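Local coordinates for protein transcriptional regulator, MarR family (PDB 4XRF) that probably binds DNA through a winged helix-turn-helix domain and regulates transcription, as other members of the MarR family do, at residues A[37-42]-A[69-74]. Sequence-based numbering, arbitrary orientation.
Sequences YILKIL and DRLIDQ. With PO4 (phosphate ion), chain C; SO4 (sulfate ion), chain K.
Leu71 reaches across from helix 61-73 and fits its isobutyl end between Ile38 and Leu39 on helix 33-45; these three buried side chains are the whole of the direct contact. Its CD2 meets CG2 of Ile38 at 3.9 Å, the two side chains lying aslant. That methyl of Ile38, the branch set anti to the backbone N, makes the closest touch. On the other flank, CD2 of Leu39 passes CG of Leu71 at 4.2 Å, the two leucines running past one another in opposite directions. Leu71 sits away from the usual staggered leucine shapes (chi1 -100°); its chi2 of 1° leaves CD1 eclipsing CA about CB-CG, a shape that is strained or imperfectly modelled. The join is slim, with 116 Å² buried in all and 9.0 Å from CA of Leu39 to CA of Leu71.

Against this buried trio, Tyr37, Lys40, Arg70 and Asp73 are partly exposed and do not touch the opposite segment. Tyr37 OH points at a sulfate that lies at the ring edge, and Lys40 NZ holds phosphate O4 at 3.0 Å; both ions probably come from the crystallisation liquor and are also bonded by residues of the third subunit. On helix 61-73, Arg70 grips Asp73 side-on: NE (2.9 Å) and NH2 both donate to OD2, which lies in the guanidinium plane. One carboxylate oxygen thus takes both bonds and probably fixes the turn of the guanidinium.

In this winged helix-turn-helix domain the contact joins two of its helices in the buried interior. Val77 of strand 77-81 packs on both Leu39 and Leu71, Met57 of helix 50-57 touches Ile38, and Leu93 of strand 89-93 and Val101 of helix 95-106 also pack on Leu39.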
loop_
_atom_site.group_PDB
_atom_site.type_symbol
_atom_site.label_atom_id
_atom_site.label_comp_id
_atom_site.label_asym_id
_atom_site.label_seq_id
_atom_site.Cartn_x
_atom_site.Cartn_y
_atom_site.Cartn_z
ATOM N N TYR A 37 -4.209 3.731 -19.591
ATOM C CA TYR A 37 -3.323 4.149 -20.673
ATOM C C TYR A 37 -3.325 3.164 -21.831
ATOM O O TYR A 37 -3.337 3.574 -22.983
ATOM C CB TYR A 37 -1.882 4.410 -20.215
ATOM C CG TYR A 37 -1.191 5.260 -21.243
ATOM C CD1 TYR A 37 -1.538 6.602 -21.398
ATOM C CD2 TYR A 37 -0.264 4.724 -22.101
ATOM C CE1 TYR A 37 -0.943 7.384 -22.383
ATOM C CE2 TYR A 37 0.337 5.500 -23.072
ATOM C CZ TYR A 37 -0.013 6.825 -23.203
ATOM O OH TYR A 37 0.588 7.595 -24.173
ATOM N N ILE A 38 -3.324 1.872 -21.533
ATOM C CA ILE A 38 -3.516 0.872 -22.583
ATOM C C ILE A 38 -4.770 1.143 -23.423
ATOM O O ILE A 38 -4.694 1.190 -24.655
ATOM C CB ILE A 38 -3.481 -0.576 -22.041
ATOM C CG1 ILE A 38 -2.032 -0.944 -21.663
ATOM C CG2 ILE A 38 -3.956 -1.580 -23.107
ATOM C CD1 ILE A 38 -1.906 -2.142 -20.730
ATOM N N LEU A 39 -5.915 1.302 -22.768
ATOM C CA LEU A 39 -7.157 1.600 -23.473
ATOM C C LEU A 39 -7.075 2.892 -24.310
ATOM O O LEU A 39 -7.638 2.942 -25.410
ATOM C CB LEU A 39 -8.354 1.685 -22.496
ATOM C CG LEU A 39 -8.713 0.412 -21.704
ATOM C CD1 LEU A 39 -9.971 0.647 -20.877
ATOM C CD2 LEU A 39 -8.907 -0.793 -22.620
ATOM N N LYS A 40 -6.391 3.918 -23.794
ATOM C CA LYS A 40 -6.191 5.148 -24.564
ATOM C C LYS A 40 -5.370 4.912 -25.829
ATOM O O LYS A 40 -5.688 5.476 -26.871
ATOM C CB LYS A 40 -5.528 6.256 -23.748
ATOM C CG LYS A 40 -6.391 6.823 -22.650
ATOM C CD LYS A 40 -5.703 8.008 -21.973
ATOM C CE LYS A 40 -5.756 9.282 -22.812
ATOM N NZ LYS A 40 -5.232 10.452 -22.027
ATOM N N ILE A 41 -4.315 4.097 -25.735
ATOM C CA ILE A 41 -3.518 3.738 -26.923
ATOM C C ILE A 41 -4.397 3.066 -27.988
ATOM O O ILE A 41 -4.349 3.434 -29.161
ATOM C CB ILE A 41 -2.318 2.828 -26.577
ATOM C CG1 ILE A 41 -1.369 3.544 -25.605
ATOM C CG2 ILE A 41 -1.579 2.400 -27.850
ATOM C CD1 ILE A 41 -0.238 2.665 -25.103
ATOM N N LEU A 42 -5.204 2.097 -27.567
ATOM C CA LEU A 42 -6.067 1.333 -28.475
ATOM C C LEU A 42 -7.209 2.180 -29.025
ATOM O O LEU A 42 -7.674 1.940 -30.136
ATOM C CB LEU A 42 -6.627 0.090 -27.772
ATOM C CG LEU A 42 -5.565 -0.910 -27.320
ATOM C CD1 LEU A 42 -6.186 -1.957 -26.418
ATOM C CD2 LEU A 42 -4.892 -1.557 -28.515
ATOM N N ASP A 69 -4.575 -9.909 -20.075
ATOM C CA ASP A 69 -5.428 -10.916 -19.424
ATOM C C ASP A 69 -6.460 -10.256 -18.480
ATOM O O ASP A 69 -7.610 -10.665 -18.442
ATOM C CB ASP A 69 -4.608 -11.907 -18.598
ATOM C CG ASP A 69 -3.811 -12.859 -19.433
ATOM O OD1 ASP A 69 -4.087 -12.995 -20.654
ATOM O OD2 ASP A 69 -2.893 -13.495 -18.855
ATOM N N ARG A 70 -6.046 -9.243 -17.722
ATOM C CA ARG A 70 -6.978 -8.572 -16.787
ATOM C C ARG A 70 -8.042 -7.736 -17.514
ATOM O O ARG A 70 -9.200 -7.695 -17.088
ATOM C CB ARG A 70 -6.238 -7.723 -15.734
ATOM C CG ARG A 70 -5.209 -8.477 -14.894
ATOM C CD ARG A 70 -5.827 -9.450 -13.902
ATOM N NE ARG A 70 -6.246 -10.727 -14.490
ATOM C CZ ARG A 70 -5.440 -11.763 -14.753
ATOM N NH1 ARG A 70 -4.136 -11.696 -14.492
ATOM N NH2 ARG A 70 -5.932 -12.878 -15.290
ATOM N N LEU A 71 -7.646 -7.083 -18.606
ATOM C CA LEU A 71 -8.566 -6.293 -19.434
ATOM C C LEU A 71 -9.561 -7.193 -20.175
ATOM O O LEU A 71 -10.681 -6.767 -20.458
ATOM C CB LEU A 71 -7.786 -5.432 -20.438
ATOM C CG LEU A 71 -7.479 -3.931 -20.251
ATOM C CD1 LEU A 71 -7.978 -3.318 -18.948
ATOM C CD2 LEU A 71 -6.021 -3.604 -20.519
ATOM N N ILE A 72 -9.135 -8.419 -20.489
ATOM C CA ILE A 72 -10.013 -9.474 -21.041
ATOM C C ILE A 72 -11.050 -9.921 -19.993
ATOM O O ILE A 72 -12.242 -9.954 -20.291
ATOM C CB ILE A 72 -9.194 -10.665 -21.616
ATOM C CG1 ILE A 72 -8.426 -10.220 -22.861
ATOM C CG2 ILE A 72 -10.083 -11.880 -21.948
ATOM C CD1 ILE A 72 -7.423 -11.250 -23.371
ATOM N N ASP A 73 -10.617 -10.201 -18.759
ATOM C CA ASP A 73 -11.560 -10.454 -17.638
ATOM C C ASP A 73 -12.652 -9.368 -17.521
ATOM O O ASP A 73 -13.825 -9.697 -17.331
ATOM C CB ASP A 73 -10.838 -10.561 -16.284
ATOM C CG ASP A 73 -9.866 -11.723 -16.206
ATOM O OD1 ASP A 73 -10.057 -12.745 -16.915
ATOM O OD2 ASP A 73 -8.878 -11.611 -15.442
ATOM N N GLN A 74 -12.264 -8.089 -17.626
ATOM C CA GLN A 74 -13.244 -6.983 -17.588
ATOM C C GLN A 74 -13.963 -6.815 -18.931
ATOM O O GLN A 74 -14.857 -5.980 -19.043
ATOM C CB GLN A 74 -12.591 -5.643 -17.193
ATOM C CG GLN A 74 -12.013 -5.559 -15.791
ATOM C CD GLN A 74 -11.942 -4.124 -15.290
ATOM O OE1 GLN A 74 -12.933 -3.382 -15.344
ATOM N NE2 GLN A 74 -10.778 -3.728 -14.784
HETATM P P PO4 C . -1.513 11.521 -22.166
HETATM O O1 PO4 C . -1.968 10.454 -23.129
HETATM O O2 PO4 C . -0.355 11.009 -21.354
HETATM O O3 PO4 C . -1.118 12.755 -22.960
HETATM O O4 PO4 C . -2.655 11.844 -21.235
HETATM S S SO4 K . 1.792 6.733 -27.344
HETATM O O1 SO4 K . 3.116 6.418 -27.956
HETATM O O2 SO4 K . 0.747 5.926 -28.027
HETATM O O3 SO4 K . 1.462 8.168 -27.535
HETATM O O4 SO4 K . 1.885 6.375 -25.900
#